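PDB 6LR3: macrophage migration inhibitory factor from Oncomelania hupensis, which belongs to the macrophage migration inhibitory factor family of small alpha/beta proteins and assembles as a trimer of identical subunits. Local coordinates for residues 6-11 with 40-45; 17-22 with 86-91; 55-60 with 92-97; 29-34 with 62-67. All coordinates share one frame; numbering follows the deposited sequence.

Contact 1: residues 6-11 with 40-45. With SO4 (sulfate ion), chain N.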
loop_
_atom_site.group_PDB
_atom_site.type_symbol
_atom_site.label_atom_id
_atom_site.label_comp_id
_atom_site.label_asym_id
_atom_site.label_seq_id
_atom_site.Cartn_x
_atom_site.Cartn_y
_atom_site.Cartn_z
ATOM N N VAL B 6 5.151 -1.572 -7.671
ATOM C CA VAL B 6 4.591 -1.595 -9.042
ATOM C C VAL B 6 3.382 -2.524 -9.026
ATOM O O VAL B 6 3.572 -3.721 -8.805
ATOM C CB VAL B 6 5.636 -2.031 -10.067
ATOM C CG1 VAL B 6 5.052 -2.109 -11.449
ATOM C CG2 VAL B 6 6.823 -1.075 -10.065
ATOM N N ASN B 7 2.194 -1.959 -9.213
ATOM C CA ASN B 7 0.936 -2.737 -9.313
ATOM C C ASN B 7 0.565 -2.788 -10.796
ATOM O O ASN B 7 0.238 -1.754 -11.373
ATOM C CB ASN B 7 -0.189 -2.105 -8.501
ATOM C CG ASN B 7 0.205 -1.913 -7.059
ATOM O OD1 ASN B 7 0.245 -2.891 -6.293
ATOM N ND2 ASN B 7 0.554 -0.680 -6.681
ATOM N N THR B 8 0.644 -3.956 -11.414
ATOM C CA THR B 8 0.332 -4.073 -12.856
ATOM C C THR B 8 -0.465 -5.337 -13.111
ATOM O O THR B 8 -0.231 -6.349 -12.450
ATOM C CB THR B 8 1.611 -4.018 -13.700
ATOM O OG1 THR B 8 1.190 -4.008 -15.075
ATOM C CG2 THR B 8 2.557 -5.184 -13.409
ATOM N N ASN B 9 -1.358 -5.262 -14.091
ATOM C CA ASN B 9 -2.099 -6.439 -14.588
ATOM C C ASN B 9 -1.262 -7.176 -15.626
ATOM O O ASN B 9 -1.670 -8.260 -16.023
ATOM C CB ASN B 9 -3.482 -6.096 -15.108
ATOM C CG ASN B 9 -3.471 -5.079 -16.211
ATOM O OD1 ASN B 9 -2.431 -4.508 -16.527
ATOM N ND2 ASN B 9 -4.638 -4.872 -16.827
ATOM N N VAL B 10 -0.095 -6.655 -16.008
ATOM C CA VAL B 10 0.800 -7.400 -16.918
ATOM C C VAL B 10 1.283 -8.645 -16.179
ATOM O O VAL B 10 1.696 -8.562 -15.006
ATOM C CB VAL B 10 1.953 -6.524 -17.413
ATOM C CG1 VAL B 10 2.948 -7.337 -18.233
ATOM C CG2 VAL B 10 1.420 -5.340 -18.197
ATOM N N ALA B 11 1.219 -9.800 -16.861
ATOM C CA ALA B 11 1.568 -11.100 -16.252
ATOM C C ALA B 11 3.077 -11.172 -16.012
ATOM O O ALA B 11 3.836 -10.671 -16.849
ATOM C CB ALA B 11 1.059 -12.205 -17.127
ATOM N N VAL B 40 12.087 -2.956 -4.296
ATOM C CA VAL B 40 11.145 -2.964 -5.428
ATOM C C VAL B 40 10.201 -4.130 -5.205
ATOM O O VAL B 40 10.651 -5.283 -5.215
ATOM C CB VAL B 40 11.831 -3.029 -6.809
ATOM C CG1 VAL B 40 10.770 -3.006 -7.892
ATOM C CG2 VAL B 40 12.801 -1.888 -6.997
ATOM N N ASP B 41 8.951 -3.786 -4.957
ATOM C CA ASP B 41 7.850 -4.725 -4.663
ATOM C C ASP B 41 6.991 -4.788 -5.922
ATOM O O ASP B 41 6.257 -3.830 -6.201
ATOM C CB ASP B 41 7.135 -4.253 -3.406
ATOM C CG ASP B 41 6.046 -5.187 -2.910
ATOM O OD1 ASP B 41 5.781 -6.154 -3.603
ATOM O OD2 ASP B 41 5.472 -4.853 -1.841
ATOM N N LEU B 42 7.149 -5.848 -6.696
ATOM C CA LEU B 42 6.435 -6.028 -7.975
ATOM C C LEU B 42 5.196 -6.886 -7.759
ATOM O O LEU B 42 5.323 -8.035 -7.391
ATOM C CB LEU B 42 7.370 -6.668 -8.998
ATOM C CG LEU B 42 6.732 -7.007 -10.341
ATOM C CD1 LEU B 42 6.124 -5.798 -11.012
ATOM C CD2 LEU B 42 7.752 -7.666 -11.239
ATOM N N ARG B 43 4.041 -6.289 -7.967
ATOM C CA ARG B 43 2.750 -7.011 -7.986
ATOM C C ARG B 43 2.356 -7.155 -9.454
ATOM O O ARG B 43 1.719 -6.264 -10.013
ATOM C CB ARG B 43 1.669 -6.277 -7.198
ATOM C CG ARG B 43 1.926 -6.221 -5.700
ATOM C CD ARG B 43 2.875 -5.102 -5.334
ATOM N NE ARG B 43 3.046 -4.928 -3.903
ATOM C CZ ARG B 43 2.265 -4.193 -3.123
ATOM N NH1 ARG B 43 1.220 -3.523 -3.616
ATOM N NH2 ARG B 43 2.582 -4.071 -1.836
ATOM N N SER B 44 2.788 -8.245 -10.055
ATOM C CA SER B 44 2.433 -8.532 -11.468
ATOM C C SER B 44 1.235 -9.487 -11.481
ATOM O O SER B 44 0.950 -10.133 -10.438
ATOM C CB SER B 44 3.623 -9.077 -12.198
ATOM O OG SER B 44 3.995 -10.289 -11.628
ATOM N N GLY B 45 0.531 -9.506 -12.596
ATOM C CA GLY B 45 -0.708 -10.288 -12.745
ATOM C C GLY B 45 -1.717 -9.853 -11.704
ATOM O O GLY B 45 -2.595 -10.663 -11.336
HETATM S S SO4 N . -0.193 -1.706 -0.622
HETATM O O1 SO4 N . 1.017 -2.442 -0.241
HETATM O O2 SO4 N . -1.384 -2.414 -0.132
HETATM O O3 SO4 N . -0.268 -1.686 -2.081
HETATM O O4 SO4 N . -0.139 -0.371 -0.136
#
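Strands 3-8 and 39-43 are the paired strands of a beta-alpha-beta unit, with helix 19-31 as the crossover; they run parallel, Val6 beside Leu42 and Asn7 beside Arg43. The ladder is knitted by Val6 N to Asp41 O, Arg43 N to Val6 O (2.7 Å) and Thr8 N to Arg43 O. Beyond the strands Gly45 N still reaches Val10 O at 2.8 Å, from above the carbonyl plane. On the helix-covered face, Val6 CG1 meets Leu42 CD1 at 3.9 Å.

The other face carries the polar chemistry. Asn7 and Arg43 run alongside each other, amide and guanidinium planes 63° apart. Arg43 NH1 gives a hydrogen bond to an in-plane lone pair of Asn7 OD1 (2.9 Å), while Asn7 ND2 is held by Phe59 O. A bend at chi2 (82°) swings the arginine chain back over its own strand, where NH2 forms a salt bridge with Asp41 OD2 (3.0 Å). Both terminal nitrogens then grip one sulfate: NH1 bonds O3 and NH2 bonds O1 (2.8 Å, 175°).

Arg43 of the second and third subunits bind the same sulfate, probably acquired from the crystallisation liquor. Its negative charge would offset the three gathered guanidinium groups, while Asp41 and Asn7 fix the direction in which this arginine presents its two donors.

Contact 2: residues 17-22 with 86-91. Unlike the reference sequence in segment 86-91: Asn89 (reference Lys), Val90 (reference Ile).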
loop_
_atom_site.group_PDB
_atom_site.type_symbol
_atom_site.label_atom_id
_atom_site.label_comp_id
_atom_site.label_asym_id
_atom_site.label_seq_id
_atom_site.Cartn_x
_atom_site.Cartn_y
_atom_site.Cartn_z
ATOM N N VAL B 17 13.152 -10.555 -16.715
ATOM C CA VAL B 17 13.603 -11.062 -15.386
ATOM C C VAL B 17 14.404 -9.970 -14.667
ATOM O O VAL B 17 14.436 -10.021 -13.443
ATOM C CB VAL B 17 14.451 -12.344 -15.548
ATOM C CG1 VAL B 17 13.600 -13.483 -16.082
ATOM C CG2 VAL B 17 15.653 -12.113 -16.438
ATOM N N PHE B 18 15.023 -9.023 -15.399
ATOM C CA PHE B 18 15.903 -8.001 -14.791
ATOM C C PHE B 18 15.122 -6.716 -14.521
ATOM O O PHE B 18 15.734 -5.748 -14.108
ATOM C CB PHE B 18 17.156 -7.759 -15.622
ATOM C CG PHE B 18 16.893 -7.195 -16.983
ATOM C CD1 PHE B 18 16.570 -7.999 -18.059
ATOM C CD2 PHE B 18 17.025 -5.826 -17.192
ATOM C CE1 PHE B 18 16.426 -7.444 -19.321
ATOM C CE2 PHE B 18 16.793 -5.272 -18.443
ATOM C CZ PHE B 18 16.505 -6.088 -19.500
ATOM N N PHE B 19 13.814 -6.710 -14.684
ATOM C CA PHE B 19 12.974 -5.494 -14.489
ATOM C C PHE B 19 13.210 -4.912 -13.094
ATOM O O PHE B 19 13.539 -3.723 -13.001
ATOM C CB PHE B 19 11.497 -5.813 -14.711
ATOM C CG PHE B 19 10.596 -4.648 -14.412
ATOM C CD1 PHE B 19 10.631 -3.471 -15.126
ATOM C CD2 PHE B 19 9.751 -4.720 -13.341
ATOM C CE1 PHE B 19 9.770 -2.429 -14.834
ATOM C CE2 PHE B 19 8.783 -3.746 -13.120
ATOM C CZ PHE B 19 8.840 -2.576 -13.836
ATOM N N GLN B 20 13.065 -5.702 -12.034
ATOM C CA GLN B 20 13.217 -5.138 -10.669
ATOM C C GLN B 20 14.654 -4.645 -10.438
ATOM O O GLN B 20 14.818 -3.595 -9.807
ATOM C CB GLN B 20 12.838 -6.145 -9.599
ATOM C CG GLN B 20 11.344 -6.306 -9.445
ATOM C CD GLN B 20 11.050 -7.612 -8.756
ATOM O OE1 GLN B 20 11.188 -8.674 -9.400
ATOM N NE2 GLN B 20 10.693 -7.540 -7.469
ATOM N N ALA B 21 15.661 -5.367 -10.911
ATOM C CA ALA B 21 17.080 -4.953 -10.836
ATOM C C ALA B 21 17.268 -3.637 -11.570
ATOM O O ALA B 21 17.953 -2.740 -11.054
ATOM C CB ALA B 21 17.969 -6.034 -11.411
ATOM N N ALA B 22 16.688 -3.500 -12.760
ATOM C CA ALA B 22 16.865 -2.294 -13.596
ATOM C C ALA B 22 16.198 -1.120 -12.894
ATOM O O ALA B 22 16.789 -0.024 -12.855
ATOM C CB ALA B 22 16.308 -2.502 -14.991
ATOM N N GLU B 86 8.808 0.117 -21.975
ATOM C CA GLU B 86 9.762 -0.807 -22.627
ATOM C C GLU B 86 9.574 -2.215 -22.077
ATOM O O GLU B 86 9.552 -3.166 -22.864
ATOM C CB GLU B 86 11.185 -0.290 -22.396
ATOM C CG GLU B 86 12.235 -1.179 -22.979
ATOM C CD GLU B 86 13.431 -0.333 -23.318
ATOM O OE1 GLU B 86 13.948 0.292 -22.354
ATOM O OE2 GLU B 86 13.751 -0.226 -24.515
ATOM N N HIS B 87 9.468 -2.358 -20.757
ATOM C CA HIS B 87 9.488 -3.683 -20.088
ATOM C C HIS B 87 8.096 -4.329 -20.001
ATOM O O HIS B 87 8.009 -5.552 -20.116
ATOM C CB HIS B 87 10.046 -3.561 -18.679
ATOM C CG HIS B 87 11.519 -3.421 -18.519
ATOM N ND1 HIS B 87 12.222 -4.503 -17.971
ATOM C CD2 HIS B 87 12.428 -2.432 -18.748
ATOM C CE1 HIS B 87 13.506 -4.171 -17.903
ATOM N NE2 HIS B 87 13.660 -2.941 -18.442
ATOM N N LEU B 88 7.060 -3.535 -19.737
ATOM C CA LEU B 88 5.695 -4.051 -19.495
ATOM C C LEU B 88 4.816 -3.910 -20.730
ATOM O O LEU B 88 3.703 -4.429 -20.693
ATOM C CB LEU B 88 5.068 -3.334 -18.297
ATOM C CG LEU B 88 5.922 -3.303 -17.016
ATOM C CD1 LEU B 88 5.224 -2.614 -15.896
ATOM C CD2 LEU B 88 6.313 -4.696 -16.604
ATOM N N ASN B 89 5.259 -3.178 -21.744
ATOM C CA ASN B 89 4.457 -2.882 -22.954
ATOM C C ASN B 89 3.142 -2.245 -22.530
ATOM O O ASN B 89 2.084 -2.603 -23.073
ATOM C CB ASN B 89 4.258 -4.150 -23.777
ATOM C CG ASN B 89 5.573 -4.598 -24.367
ATOM O OD1 ASN B 89 6.191 -3.840 -25.112
ATOM N ND2 ASN B 89 5.968 -5.828 -24.109
ATOM N N VAL B 90 3.209 -1.325 -21.574
ATOM C CA VAL B 90 2.038 -0.527 -21.161
ATOM C C VAL B 90 2.160 0.815 -21.864
ATOM O O VAL B 90 3.280 1.358 -21.962
ATOM C CB VAL B 90 2.011 -0.410 -19.631
ATOM C CG1 VAL B 90 0.891 0.459 -19.141
ATOM C CG2 VAL B 90 1.824 -1.778 -19.000
ATOM N N ARG B 91 1.040 1.343 -22.352
ATOM C CA ARG B 91 1.040 2.688 -22.960
ATOM C C ARG B 91 1.246 3.737 -21.877
ATOM O O ARG B 91 0.782 3.533 -20.700
ATOM C CB ARG B 91 -0.285 2.897 -23.666
ATOM C CG ARG B 91 -0.397 2.035 -24.924
ATOM C CD ARG B 91 -1.796 1.794 -25.458
ATOM N NE ARG B 91 -2.857 2.660 -25.012
ATOM C CZ ARG B 91 -3.934 2.281 -24.330
ATOM N NH1 ARG B 91 -4.129 1.008 -23.981
ATOM N NH2 ARG B 91 -4.803 3.209 -23.974
#
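His87, in the last turn of helix 70-88, projects toward the start of helix 19-31 and is met there by two consecutive phenylalanines. Its CB already lies beside the Phe19 ring, 3.6 Å from CD1. With CG anti to the carbonyl carbon (chi1 -77°), the imidazole is carried along that ring: CG is 3.5 Å from Phe19 CD1, and ND1 closes to 3.4 Å from the same carbon, at the edge of the phenyl ring. The two rings are inclined to each other at 49°. Farther out, CE1 passes Phe19 CA and arrives 3.5 Å from Phe18 CE2. Here the imidazole turns its edge toward the phenyl face, an offset edge-to-face pair with planes at 70° and centroids 5.1 Å apart. NE2, at the far side of the ring, comes within 4.4 Å of Ala22 CB.

Phe18 holds the N-cap position of helix 19-31, and its O accepts the first-turn bond from Ala22 N. Leu88, which follows His87, packs on the Phe19 ring: its CD2 sits above the centre of one face, and CD1 lies 4.2 Å from CZ. Met83 and Phe84 of helix 70-88 and Leu42 of strand 39-43 also pack on Phe19.

The C-terminal end of one helix is thus joined to the N-terminal end of the other by van der Waals and aromatic contacts around the imidazole, and no polar bond between the two segments fixes the rings; their mutual orientation rests on shape and packing.

Contact 3: residues 55-60 with 92-97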
loop_
_atom_site.group_PDB
_atom_site.type_symbol
_atom_site.label_atom_id
_atom_site.label_comp_id
_atom_site.label_asym_id
_atom_site.label_seq_id
_atom_site.Cartn_x
_atom_site.Cartn_y
_atom_site.Cartn_z
ATOM N N ASN B 55 -7.159 -3.574 -20.191
ATOM C CA ASN B 55 -5.950 -3.324 -21.009
ATOM C C ASN B 55 -4.786 -3.117 -20.037
ATOM O O ASN B 55 -4.989 -2.747 -18.869
ATOM C CB ASN B 55 -6.125 -2.138 -21.950
ATOM C CG ASN B 55 -7.143 -2.452 -23.028
ATOM O OD1 ASN B 55 -7.257 -3.590 -23.474
ATOM N ND2 ASN B 55 -7.917 -1.453 -23.393
ATOM N N PRO B 56 -3.549 -3.370 -20.476
ATOM C CA PRO B 56 -2.392 -3.270 -19.589
ATOM C C PRO B 56 -2.370 -1.888 -18.939
ATOM O O PRO B 56 -2.640 -0.879 -19.590
ATOM C CB PRO B 56 -1.196 -3.469 -20.532
ATOM C CG PRO B 56 -1.768 -4.391 -21.588
ATOM C CD PRO B 56 -3.170 -3.859 -21.806
ATOM N N CYS B 57 -2.083 -1.874 -17.650
ATOM C CA CYS B 57 -1.974 -0.637 -16.878
ATOM C C CYS B 57 -0.972 -0.830 -15.743
ATOM O O CYS B 57 -0.613 -1.953 -15.409
ATOM C CB CYS B 57 -3.335 -0.191 -16.342
ATOM S SG CYS B 57 -4.004 -1.249 -15.044
ATOM N N VAL B 58 -0.534 0.283 -15.194
ATOM C CA VAL B 58 0.371 0.317 -14.005
ATOM C C VAL B 58 -0.098 1.425 -13.086
ATOM O O VAL B 58 -0.262 2.552 -13.543
ATOM C CB VAL B 58 1.835 0.603 -14.389
ATOM C CG1 VAL B 58 2.687 0.702 -13.133
ATOM C CG2 VAL B 58 2.377 -0.414 -15.372
ATOM N N PHE B 59 -0.211 1.103 -11.809
ATOM C CA PHE B 59 -0.198 2.094 -10.723
ATOM C C PHE B 59 1.026 1.788 -9.891
ATOM O O PHE B 59 1.132 0.688 -9.336
ATOM C CB PHE B 59 -1.469 2.044 -9.879
ATOM C CG PHE B 59 -1.375 2.955 -8.689
ATOM C CD1 PHE B 59 -1.133 4.297 -8.870
ATOM C CD2 PHE B 59 -1.518 2.478 -7.395
ATOM C CE1 PHE B 59 -1.008 5.154 -7.792
ATOM C CE2 PHE B 59 -1.407 3.332 -6.311
ATOM C CZ PHE B 59 -1.154 4.678 -6.516
ATOM N N ALA B 60 1.949 2.740 -9.813
ATOM C CA ALA B 60 3.191 2.540 -9.053
ATOM C C ALA B 60 3.283 3.602 -7.960
ATOM O O ALA B 60 2.701 4.693 -8.137
ATOM C CB ALA B 60 4.386 2.573 -9.961
ATOM N N ARG B 92 1.874 4.849 -22.230
ATOM C CA ARG B 92 2.110 5.947 -21.269
ATOM C C ARG B 92 0.776 6.403 -20.669
ATOM O O ARG B 92 0.757 6.742 -19.461
ATOM C CB ARG B 92 2.842 7.114 -21.923
ATOM C CG ARG B 92 3.519 8.023 -20.929
ATOM C CD ARG B 92 4.241 9.176 -21.590
ATOM N NE ARG B 92 5.330 8.700 -22.442
ATOM C CZ ARG B 92 6.561 8.434 -22.048
ATOM N NH1 ARG B 92 6.930 8.561 -20.788
ATOM N NH2 ARG B 92 7.446 8.013 -22.937
ATOM N N GLU B 93 -0.317 6.382 -21.439
ATOM C CA GLU B 93 -1.626 6.854 -20.941
ATOM C C GLU B 93 -2.300 5.789 -20.080
ATOM O O GLU B 93 -3.487 5.992 -19.715
ATOM C CB GLU B 93 -2.522 7.295 -22.114
ATOM C CG GLU B 93 -2.908 6.156 -23.034
ATOM C CD GLU B 93 -2.015 5.994 -24.260
ATOM O OE1 GLU B 93 -0.783 6.338 -24.231
ATOM O OE2 GLU B 93 -2.551 5.458 -25.262
ATOM N N ARG B 94 -1.610 4.697 -19.729
ATOM C CA ARG B 94 -2.135 3.667 -18.815
ATOM C C ARG B 94 -1.232 3.576 -17.581
ATOM O O ARG B 94 -1.244 2.523 -16.896
ATOM C CB ARG B 94 -2.274 2.335 -19.537
ATOM C CG ARG B 94 -3.321 2.360 -20.635
ATOM C CD ARG B 94 -4.729 2.351 -20.093
ATOM N NE ARG B 94 -5.066 1.041 -19.544
ATOM C CZ ARG B 94 -6.261 0.737 -19.056
ATOM N NH1 ARG B 94 -7.218 1.638 -19.038
ATOM N NH2 ARG B 94 -6.493 -0.460 -18.554
ATOM N N ILE B 95 -0.463 4.627 -17.308
ATOM C CA ILE B 95 0.490 4.636 -16.154
ATOM C C ILE B 95 0.174 5.818 -15.244
ATOM O O ILE B 95 0.162 6.941 -15.717
ATOM C CB ILE B 95 1.953 4.697 -16.626
ATOM C CG1 ILE B 95 2.278 3.548 -17.571
ATOM C CG2 ILE B 95 2.899 4.744 -15.443
ATOM C CD1 ILE B 95 3.585 3.727 -18.329
ATOM N N VAL B 96 0.032 5.521 -13.959
ATOM C CA VAL B 96 -0.086 6.545 -12.897
ATOM C C VAL B 96 0.946 6.199 -11.828
ATOM O O VAL B 96 1.079 5.035 -11.470
ATOM C CB VAL B 96 -1.505 6.608 -12.331
ATOM C CG1 VAL B 96 -1.576 7.441 -11.061
ATOM C CG2 VAL B 96 -2.465 7.149 -13.377
ATOM N N ILE B 97 1.657 7.185 -11.341
ATOM C CA ILE B 97 2.699 7.008 -10.295
ATOM C C ILE B 97 2.437 8.015 -9.181
ATOM O O ILE B 97 2.283 9.191 -9.460
ATOM C CB ILE B 97 4.120 7.155 -10.868
ATOM C CG1 ILE B 97 4.357 6.260 -12.084
ATOM C CG2 ILE B 97 5.128 6.919 -9.760
ATOM C CD1 ILE B 97 5.561 6.648 -12.922
#
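Arg94 reaches 55-60 and binds two successive backbone carbonyls just ahead of strand 58-64. Its NE donates to Pro56 O at 3.1 Å, almost straight (170°), and NH2 donates to Asn55 O at 2.8 Å. Both oxygens lie close to the guanidinium plane, but each donor stands above its carbonyl plane. Successive bends at chi2 and chi3 (-74° and -72°) fold the chain so that the NE/NH2 edge of the group faces the two carbonyls, and Asn55 CB rests over one guanidinium face. NH2 is shared with Asp53 in a salt bridge and NH1 is taken by Met50 O, so every nitrogen of the group has an acceptor. Asn55 O also accepts from Asn9 ND2. Cys57 N and O pair with Asn9 OD1 and Thr8 OG1, and Phe59 O is taken by Asn7.

The parallel ladder follows. Arg94 O accepts from Val58 N at 2.9 Å; Val58 O receives Val96 N, and Val96 O receives Ala60 N, both at 3.0 Å. Phe59 CD1 lies 3.9 Å from Val96 CG1 on one face; on the other, Val58 and Ala60 pack against Ile95 and Ile97 under helix 70-88.

Val96 and Ile97 pair antiparallel with a strand of the third subunit, carrying the sheet across the interface. Strands 58-64 and 95-101 with helix 70-88 between them make a beta-alpha-beta unit, the building block of the MIF fold.

Contact 4: residues 29-34 with 62-67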
loop_
_atom_site.group_PDB
_atom_site.type_symbol
_atom_site.label_atom_id
_atom_site.label_comp_id
_atom_site.label_asym_id
_atom_site.label_seq_id
_atom_site.Cartn_x
_atom_site.Cartn_y
_atom_site.Cartn_z
ATOM N N LYS B 29 19.898 5.707 -8.513
ATOM C CA LYS B 29 20.591 6.879 -9.114
ATOM C C LYS B 29 19.688 8.100 -9.001
ATOM O O LYS B 29 20.178 9.165 -8.595
ATOM C CB LYS B 29 20.951 6.605 -10.568
ATOM C CG LYS B 29 22.051 5.570 -10.727
ATOM C CD LYS B 29 22.502 5.444 -12.168
ATOM C CE LYS B 29 22.643 4.028 -12.722
ATOM N NZ LYS B 29 23.620 3.225 -11.951
ATOM N N ALA B 30 18.405 7.970 -9.361
ATOM C CA ALA B 30 17.476 9.115 -9.381
ATOM C C ALA B 30 17.300 9.686 -7.978
ATOM O O ALA B 30 17.291 10.905 -7.848
ATOM C CB ALA B 30 16.165 8.721 -10.010
ATOM N N LEU B 31 17.118 8.849 -6.969
ATOM C CA LEU B 31 16.812 9.300 -5.589
ATOM C C LEU B 31 18.098 9.574 -4.806
ATOM O O LEU B 31 17.989 10.116 -3.718
ATOM C CB LEU B 31 15.979 8.236 -4.871
ATOM C CG LEU B 31 14.568 8.090 -5.458
ATOM C CD1 LEU B 31 13.847 6.883 -4.875
ATOM C CD2 LEU B 31 13.728 9.320 -5.208
ATOM N N GLN B 32 19.271 9.186 -5.345
ATOM C CA GLN B 32 20.563 9.332 -4.624
ATOM C C GLN B 32 20.407 8.798 -3.207
ATOM O O GLN B 32 20.739 9.502 -2.212
ATOM C CB GLN B 32 20.992 10.803 -4.626
ATOM C CG GLN B 32 21.255 11.340 -6.018
ATOM C CD GLN B 32 22.610 10.915 -6.478
ATOM O OE1 GLN B 32 23.616 11.466 -5.986
ATOM N NE2 GLN B 32 22.637 9.935 -7.400
ATOM N N LYS B 33 19.974 7.546 -3.107
ATOM C CA LYS B 33 19.865 6.804 -1.834
ATOM C C LYS B 33 20.724 5.563 -1.963
ATOM O O LYS B 33 20.957 5.077 -3.087
ATOM C CB LYS B 33 18.391 6.436 -1.585
ATOM C CG LYS B 33 17.517 7.612 -1.214
ATOM C CD LYS B 33 17.790 8.056 0.217
ATOM C CE LYS B 33 16.823 9.132 0.611
ATOM N NZ LYS B 33 17.061 9.536 2.006
ATOM N N PRO B 34 21.189 4.979 -0.843
ATOM C CA PRO B 34 21.987 3.761 -0.902
ATOM C C PRO B 34 21.142 2.663 -1.551
ATOM O O PRO B 34 20.000 2.466 -1.155
ATOM C CB PRO B 34 22.331 3.452 0.546
ATOM C CG PRO B 34 22.180 4.785 1.248
ATOM C CD PRO B 34 21.035 5.475 0.535
ATOM N N VAL B 62 6.224 5.455 -5.140
ATOM C CA VAL B 62 7.617 5.718 -4.752
ATOM C C VAL B 62 7.595 6.314 -3.360
ATOM O O VAL B 62 7.126 7.408 -3.214
ATOM C CB VAL B 62 8.306 6.656 -5.748
ATOM C CG1 VAL B 62 9.724 6.961 -5.306
ATOM C CG2 VAL B 62 8.259 6.071 -7.164
ATOM N N GLU B 63 7.977 5.527 -2.364
ATOM C CA GLU B 63 8.086 5.957 -0.955
ATOM C C GLU B 63 9.549 6.320 -0.716
ATOM O O GLU B 63 10.427 5.490 -0.964
ATOM C CB GLU B 63 7.599 4.874 -0.012
ATOM C CG GLU B 63 6.102 4.614 -0.098
ATOM C CD GLU B 63 5.660 3.336 0.599
ATOM O OE1 GLU B 63 5.697 2.290 -0.063
ATOM O OE2 GLU B 63 5.349 3.390 1.828
ATOM N N CYS B 64 9.809 7.526 -0.255
ATOM C CA CYS B 64 11.196 7.990 -0.050
ATOM C C CYS B 64 11.239 9.019 1.073
ATOM O O CYS B 64 10.331 9.847 1.156
ATOM C CB CYS B 64 11.759 8.572 -1.335
ATOM S SG CYS B 64 13.553 8.830 -1.270
ATOM N N ILE B 65 12.268 8.935 1.898
ATOM C CA ILE B 65 12.606 9.970 2.892
ATOM C C ILE B 65 13.376 11.058 2.133
ATOM O O ILE B 65 14.451 10.744 1.590
ATOM C CB ILE B 65 13.425 9.386 4.052
ATOM C CG1 ILE B 65 12.673 8.239 4.740
ATOM C CG2 ILE B 65 13.770 10.511 5.055
ATOM C CD1 ILE B 65 13.581 7.430 5.682
ATOM N N GLY B 66 12.828 12.261 2.064
ATOM C CA GLY B 66 13.372 13.356 1.241
ATOM C C GLY B 66 13.262 13.075 -0.246
ATOM O O GLY B 66 12.553 12.151 -0.630
ATOM N N ARG B 67 13.955 13.880 -1.054
ATOM C CA ARG B 67 14.200 13.679 -2.504
ATOM C C ARG B 67 12.980 13.970 -3.370
ATOM O O ARG B 67 13.191 14.220 -4.555
ATOM C CB ARG B 67 14.674 12.252 -2.795
ATOM C CG ARG B 67 15.882 11.839 -1.981
ATOM C CD ARG B 67 17.088 12.707 -2.339
ATOM N NE ARG B 67 18.243 11.993 -1.837
ATOM C CZ ARG B 67 18.743 12.116 -0.617
ATOM N NH1 ARG B 67 18.228 12.976 0.246
ATOM N NH2 ARG B 67 19.758 11.353 -0.247
#
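The closing turn of helix 19-31 ends over the exit of strand 58-64, where Leu31 and Arg67 bring their CA atoms to 6.0 Å. Gln32 leaves the helix with positive phi (48°), and the carbonyls of both Leu31 and Gln32 are bonded by Arg67. Arg67 also has positive phi, following Gly66 in the loop after the strand.

The guanidinium edge of Arg67 picks up the pair: NE bonds Leu31 O at 2.7 Å, bent to 131° at the hydrogen, and NH2 bonds Gln32 O at 2.9 Å in a nearly straight line (174°). Lys33 CE lies over the centre of one face of that group, 3.8 Å from CZ. Lys33 NZ stands 4.0 Å from Arg67 NH2, a close approach of like charges that is probably eased by the salt bridge of Lys33 NZ with Glu119; NZ also makes a weak bond to Ile65 O.

Leu31 turns its two methyls to the strand. CD1 meets Val62 CG1 at 4.1 Å, while CD2 touches both Cys64 SG (4.0 Å) and Arg67 CB (3.9 Å). Met76 of helix 70-88 and Pro2 pack on Leu31 as well.

Carbonyls at a helix C-terminus bound by an arginine side chain, beside a leucine packed on the sheet, join the two layers of this alpha/beta fold, in which helices 19-31 and 70-88 cover one face.

Contacts 1 and 3 build the two parallel strand pairs of one sheet and meet at its middle, where strands 3-8 and 58-64 are antiparallel neighbours: Asn7 N lies 2.9 Å from Phe59 O and Thr8 OG1 2.8 Å from Cys57 O. Contact 2 lies beside both, 10 and 13 Å away between centres; Leu88 CD1 approaches Val58 CG2 to 3.6 Å. Contact 4 lies across the chain's centre, about 20 Å from contact 2 between centres, although both use helix 19-31. Contacts 3 and 4 share strand 58-64 and touch where Ile97 CG2 lies 4.2 Å from Val62 CG2. The sulfate is bound at contact 1; the outer strands of contacts 1 and 3 join different subunits.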